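Local coordinates for protein HAD hydrolase, family IA, variant 3 (Entamoeba histolytica, PDB 6W04) that binds magnesium and is probably a hydrolase of the haloacid dehalogenase (HAD) superfamily, with a possible role in carbohydrate metabolism, at residues 78-83 / 116-121; 159-164 / 180-185. All coordinates share one frame; numbering follows the deposited sequence. Where two conformers were deposited one is given.

Contact 1: 78-83 / 116-121; sequences TMLMKS and VQVFIQ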
loop_
_atom_site.group_PDB
_atom_site.type_symbol
_atom_site.label_atom_id
_atom_site.label_comp_id
_atom_site.label_asym_id
_atom_site.label_seq_id
_atom_site.Cartn_x
_atom_site.Cartn_y
_atom_site.Cartn_z
ATOM N N THR A 78 -6.740 -15.577 3.655
ATOM C CA THR A 78 -6.929 -16.584 4.686
ATOM C C THR A 78 -5.814 -16.510 5.721
ATOM O O THR A 78 -6.067 -16.528 6.933
ATOM C CB THR A 78 -6.987 -17.955 4.018
ATOM O OG1 THR A 78 -8.116 -17.982 3.144
ATOM C CG2 THR A 78 -7.129 -19.048 5.047
ATOM N N MET A 79 -4.570 -16.402 5.251
ATOM C CA MET A 79 -3.426 -16.282 6.157
ATOM C C MET A 79 -3.471 -14.982 6.960
ATOM O O MET A 79 -3.230 -14.984 8.175
ATOM C CB MET A 79 -2.124 -16.375 5.358
ATOM C CG MET A 79 -1.954 -17.727 4.629
ATOM S SD MET A 79 -1.644 -19.151 5.749
ATOM C CE MET A 79 -0.259 -18.507 6.705
ATOM N N LEU A 80 -3.751 -13.859 6.289
ATOM C CA LEU A 80 -3.843 -12.573 6.962
ATOM C C LEU A 80 -4.884 -12.601 8.081
ATOM O O LEU A 80 -4.615 -12.143 9.200
ATOM C CB LEU A 80 -4.163 -11.454 5.962
ATOM C CG LEU A 80 -4.249 -10.085 6.664
ATOM C CD1 LEU A 80 -2.814 -9.722 7.158
ATOM C CD2 LEU A 80 -4.752 -9.015 5.735
ATOM N N MET A 81 -6.074 -13.151 7.801
ATOM C CA MET A 81 -7.126 -13.204 8.814
ATOM C C MET A 81 -6.682 -13.977 10.048
ATOM O O MET A 81 -6.996 -13.587 11.177
ATOM C CB MET A 81 -8.394 -13.831 8.233
ATOM C CG MET A 81 -9.401 -12.827 7.741
ATOM S SD MET A 81 -10.071 -11.861 9.103
ATOM C CE MET A 81 -11.456 -11.095 8.276
ATOM N N LYS A 82 -5.977 -15.092 9.867
ATOM C CA LYS A 82 -5.599 -15.818 11.076
ATOM C C LYS A 82 -4.271 -15.351 11.659
ATOM O O LYS A 82 -3.968 -15.712 12.801
ATOM C CB LYS A 82 -5.564 -17.334 10.840
ATOM C CG LYS A 82 -4.627 -17.841 9.774
ATOM C CD LYS A 82 -4.888 -19.345 9.574
ATOM C CE LYS A 82 -4.225 -19.863 8.310
ATOM N NZ LYS A 82 -4.321 -21.336 8.178
ATOM N N SER A 83 -3.525 -14.511 10.939
ATOM C CA SER A 83 -2.280 -13.942 11.440
ATOM C C SER A 83 -2.560 -12.929 12.559
ATOM O O SER A 83 -3.709 -12.561 12.835
ATOM C CB SER A 83 -1.521 -13.241 10.313
ATOM O OG SER A 83 -2.105 -11.964 10.089
ATOM N N VAL A 116 -9.671 -5.859 0.487
ATOM C CA VAL A 116 -10.121 -4.726 1.296
ATOM C C VAL A 116 -11.199 -5.174 2.276
ATOM O O VAL A 116 -11.245 -4.725 3.426
ATOM C CB VAL A 116 -10.626 -3.585 0.389
ATOM C CG1 VAL A 116 -11.321 -2.520 1.223
ATOM C CG2 VAL A 116 -9.474 -2.959 -0.422
ATOM N N GLN A 117 -12.085 -6.069 1.830
ATOM C CA GLN A 117 -13.090 -6.638 2.722
ATOM C C GLN A 117 -12.433 -7.271 3.942
ATOM O O GLN A 117 -12.901 -7.100 5.074
ATOM C CB GLN A 117 -13.931 -7.661 1.948
ATOM C CG GLN A 117 -15.126 -8.225 2.692
ATOM C CD GLN A 117 -16.063 -9.043 1.797
ATOM O OE1 GLN A 117 -16.725 -8.514 0.900
ATOM N NE2 GLN A 117 -16.146 -10.326 2.067
ATOM N N VAL A 118 -11.333 -7.989 3.736
ATOM C CA VAL A 118 -10.630 -8.596 4.863
ATOM C C VAL A 118 -10.000 -7.518 5.741
ATOM O O VAL A 118 -10.088 -7.580 6.977
ATOM C CB VAL A 118 -9.592 -9.615 4.340
ATOM C CG1 VAL A 118 -8.602 -10.016 5.428
ATOM C CG2 VAL A 118 -10.327 -10.852 3.845
ATOM N N PHE A 119 -9.373 -6.504 5.119
ATOM C CA PHE A 119 -8.759 -5.411 5.876
ATOM C C PHE A 119 -9.767 -4.745 6.804
ATOM O O PHE A 119 -9.483 -4.531 7.990
ATOM C CB PHE A 119 -8.173 -4.346 4.943
ATOM C CG PHE A 119 -7.149 -4.849 3.976
ATOM C CD1 PHE A 119 -6.437 -6.014 4.210
ATOM C CD2 PHE A 119 -6.872 -4.110 2.827
ATOM C CE1 PHE A 119 -5.492 -6.449 3.279
ATOM C CE2 PHE A 119 -5.935 -4.532 1.910
ATOM C CZ PHE A 119 -5.237 -5.699 2.135
ATOM N N ILE A 120 -10.940 -4.377 6.267
ATOM C CA ILE A 120 -11.977 -3.723 7.068
ATOM C C ILE A 120 -12.436 -4.640 8.188
ATOM O O ILE A 120 -12.555 -4.229 9.345
ATOM C CB ILE A 120 -13.164 -3.301 6.177
ATOM C CG1 ILE A 120 -12.704 -2.250 5.156
ATOM C CG2 ILE A 120 -14.330 -2.789 7.027
ATOM C CD1 ILE A 120 -13.697 -2.021 4.006
ATOM N N GLN A 121 -12.713 -5.900 7.851
ATOM C CA GLN A 121 -13.167 -6.874 8.830
ATOM C C GLN A 121 -12.140 -7.058 9.949
ATOM O O GLN A 121 -12.469 -6.974 11.139
ATOM C CB GLN A 121 -13.429 -8.198 8.102
ATOM C CG GLN A 121 -14.585 -9.041 8.565
ATOM C CD GLN A 121 -15.020 -10.052 7.488
ATOM O OE1 GLN A 121 -16.102 -10.631 7.576
ATOM N NE2 GLN A 121 -14.172 -10.255 6.462
#

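Contact 2: 159-164 / 180-185; sequences VSISHC and AGATPI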
loop_
_atom_site.group_PDB
_atom_site.type_symbol
_atom_site.label_atom_id
_atom_site.label_comp_id
_atom_site.label_asym_id
_atom_site.label_seq_id
_atom_site.Cartn_x
_atom_site.Cartn_y
_atom_site.Cartn_z
ATOM N N VAL A 159 -10.265 17.849 -1.187
ATOM C CA VAL A 159 -9.084 18.630 -0.849
ATOM C C VAL A 159 -8.193 18.742 -2.084
ATOM O O VAL A 159 -8.364 18.028 -3.068
ATOM C CB VAL A 159 -8.299 18.013 0.327
ATOM C CG1 VAL A 159 -9.164 17.970 1.590
ATOM C CG2 VAL A 159 -7.797 16.605 -0.047
ATOM N N SER A 160 -7.234 19.657 -2.018
ATOM C CA SER A 160 -6.276 19.852 -3.094
ATOM C C SER A 160 -5.106 18.891 -2.909
ATOM O O SER A 160 -4.544 18.801 -1.812
ATOM C CB SER A 160 -5.790 21.304 -3.122
ATOM O OG SER A 160 -4.397 21.351 -3.384
ATOM N N ILE A 161 -4.751 18.171 -3.985
ATOM C CA ILE A 161 -3.742 17.107 -3.895
ATOM C C ILE A 161 -2.416 17.653 -3.388
ATOM O O ILE A 161 -1.702 16.982 -2.634
ATOM C CB ILE A 161 -3.566 16.390 -5.255
ATOM C CG1 ILE A 161 -2.549 15.247 -5.148
ATOM C CG2 ILE A 161 -3.095 17.370 -6.344
ATOM C CD1 ILE A 161 -2.959 14.149 -4.170
ATOM N N SER A 162 -2.073 18.886 -3.768
ATOM C CA SER A 162 -0.749 19.395 -3.437
ATOM C C SER A 162 -0.632 19.822 -1.985
ATOM O O SER A 162 0.452 20.227 -1.556
ATOM C CB SER A 162 -0.374 20.560 -4.362
ATOM O OG SER A 162 -1.346 21.583 -4.306
ATOM N N HIS A 163 -1.709 19.749 -1.213
ATOM C CA HIS A 163 -1.627 19.943 0.224
ATOM C C HIS A 163 -1.897 18.641 0.967
ATOM O O HIS A 163 -2.311 18.650 2.129
ATOM C CB HIS A 163 -2.576 21.058 0.652
ATOM C CG HIS A 163 -2.268 22.364 -0.014
ATOM N ND1 HIS A 163 -3.014 22.861 -1.060
ATOM C CD2 HIS A 163 -1.251 23.237 0.171
ATOM C CE1 HIS A 163 -2.492 24.005 -1.466
ATOM N NE2 HIS A 163 -1.420 24.255 -0.735
ATOM N N CYS A 164 -1.639 17.517 0.305
ATOM C CA CYS A 164 -1.808 16.195 0.892
ATOM C C CYS A 164 -0.456 15.566 1.202
ATOM O O CYS A 164 0.474 15.621 0.386
ATOM C CB CYS A 164 -2.590 15.256 -0.042
ATOM S SG CYS A 164 -4.353 15.633 -0.176
ATOM N N ALA A 180 1.187 12.883 -8.743
ATOM C CA ALA A 180 -0.076 13.528 -8.432
ATOM C C ALA A 180 0.126 14.925 -7.867
ATOM O O ALA A 180 -0.794 15.744 -7.930
ATOM C CB ALA A 180 -0.889 12.665 -7.441
ATOM N N GLY A 181 1.318 15.231 -7.364
ATOM C CA GLY A 181 1.574 16.515 -6.745
ATOM C C GLY A 181 1.509 16.515 -5.231
ATOM O O GLY A 181 1.667 17.579 -4.624
ATOM N N ALA A 182 1.278 15.365 -4.606
ATOM C CA ALA A 182 1.295 15.265 -3.152
ATOM C C ALA A 182 2.734 15.161 -2.628
ATOM O O ALA A 182 3.698 15.002 -3.385
ATOM C CB ALA A 182 0.465 14.063 -2.692
ATOM N N THR A 183 2.878 15.264 -1.307
ATOM C CA THR A 183 4.191 15.208 -0.665
ATOM C C THR A 183 4.357 13.871 0.045
ATOM O O THR A 183 3.624 13.592 1.011
ATOM C CB THR A 183 4.362 16.360 0.321
ATOM O OG1 THR A 183 4.352 17.604 -0.398
ATOM C CG2 THR A 183 5.683 16.230 1.081
ATOM N N PRO A 184 5.279 13.010 -0.392
ATOM C CA PRO A 184 5.356 11.659 0.173
ATOM C C PRO A 184 6.300 11.571 1.360
ATOM O O PRO A 184 7.342 12.232 1.426
ATOM C CB PRO A 184 5.899 10.829 -1.004
ATOM C CG PRO A 184 6.857 11.800 -1.698
ATOM C CD PRO A 184 6.283 13.215 -1.459
ATOM N N ILE A 185 5.916 10.727 2.310
ATOM C CA ILE A 185 6.765 10.337 3.434
ATOM C C ILE A 185 6.903 8.821 3.366
ATOM O O ILE A 185 5.897 8.101 3.355
ATOM C CB ILE A 185 6.183 10.786 4.786
ATOM C CG1 ILE A 185 6.065 12.319 4.835
ATOM C CG2 ILE A 185 7.028 10.232 5.939
ATOM C CD1 ILE A 185 5.467 12.891 6.145
HETATM O O HOH W 1 2.668 18.424 -2.198
#

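Contact 1: 78-83 / 116-121
Val118 meets helix 78-82 through its CG1 methyl, which lies 3.7 Å from Met81 CG and 4.0 Å from Leu80 CD2, so one branch touches two neighbouring residues of the facing helix. One residue on, Phe119 starts out pointing away from helix 78-82, but its ring swings back, and Leu80 CD2 comes up to the ring's edge, in its plane, 3.6 Å from Phe119 CE1. Leu80 holds CG anti to its own backbone N (chi1 -179°), which carries CD2 out to that edge. A turn after Val118, Gln121 lies across the end of Met81: in the conformer given, one of two, Met81 CE lies 3.5 Å from Gln121 CB and 3.4 Å from Gln121 NE2. The axes of 78-82 and 116-121 run parallel within 4°, 10.3 Å apart at closest approach. Helix 62-82 is probably the last of the cap inserted after strand 3-7, as in HAD family IA relatives, and here the chain returns to pack on the Rossmann-like core. Lys122 NZ hydrogen-bonds Met81 O and Ser83 O, tying the end of helix 62-82 to helix 113-123. On the sheet side, Phe119 touches Ser111 of strand 105-112 and stacks on Phe8, just after strand 3-7.

Contact 2: 159-164 / 180-185
A single direct hydrogen bond joins Cys164 and Thr183: Thr183 N gives its hydrogen to Cys164 O at 3.0 Å, with an N-H...O angle of 180° and the donor nearly in line with the C=O. It opens the parallel pairing of strands 164-168 and 183-187. Beside it a water makes three bonds, donating to Ser162 O and to Gly181 O and accepting from Thr183 OG1 at 2.6 Å. Thr183 thus reaches 159-164 directly through its amide and by way of the water through its hydroxyl. Near the C-terminal end of helix 171-180, which Gly181 closes at positive phi (99°) in a Schellman motif, Ser162 CA makes a CH...O contact of 3.2 Å with Gly181 O, and Ala182 CA makes a longer one with Ile161 O. Ile161 CG2 also comes close to a carbonyl, 3.2 Å from Ala180 O. The apolar contacts belong mostly to Ile161. Its CG1, anti to the backbone N (chi1 -178°), is 3.8 Å from Ala180 CB, and CD1 beyond it reaches Ala182 CB at 3.7 Å. Cys164 CB adds a looser touch on Ala182 CB. Ile161 and Cys164 also rest on Leu5 of strand 3-7, while Thr183 packs against helix 214-222. The contact closes a beta-alpha-beta crossover, strand 164-168, helix 171-180, strand 183-187, of the Rossmann-like HAD core.

Overall arrangement
Contact 1 and contact 2 lie on opposite sides of the chain's centre, with centres 29 Å apart and nearest atoms about 17 Å apart. Strand 3-7, which ends in Asp7, links them: Phe8 just after it stacks on Phe119 of contact 1, and its Leu5 is touched by Ile161 and Cys164 of contact 2. Asp7, Asn9 and Asp169 form the magnesium site. Between side chains, Phe119 is about 3 Å from Asn9 and about 8 Å from Asp7, whereas Ala182 of contact 2 is about 11 Å from Asp7. Ala182 is about 9 Å from Glu168, seen to bind magnesium in this protein although it does not hold the ion in this chain.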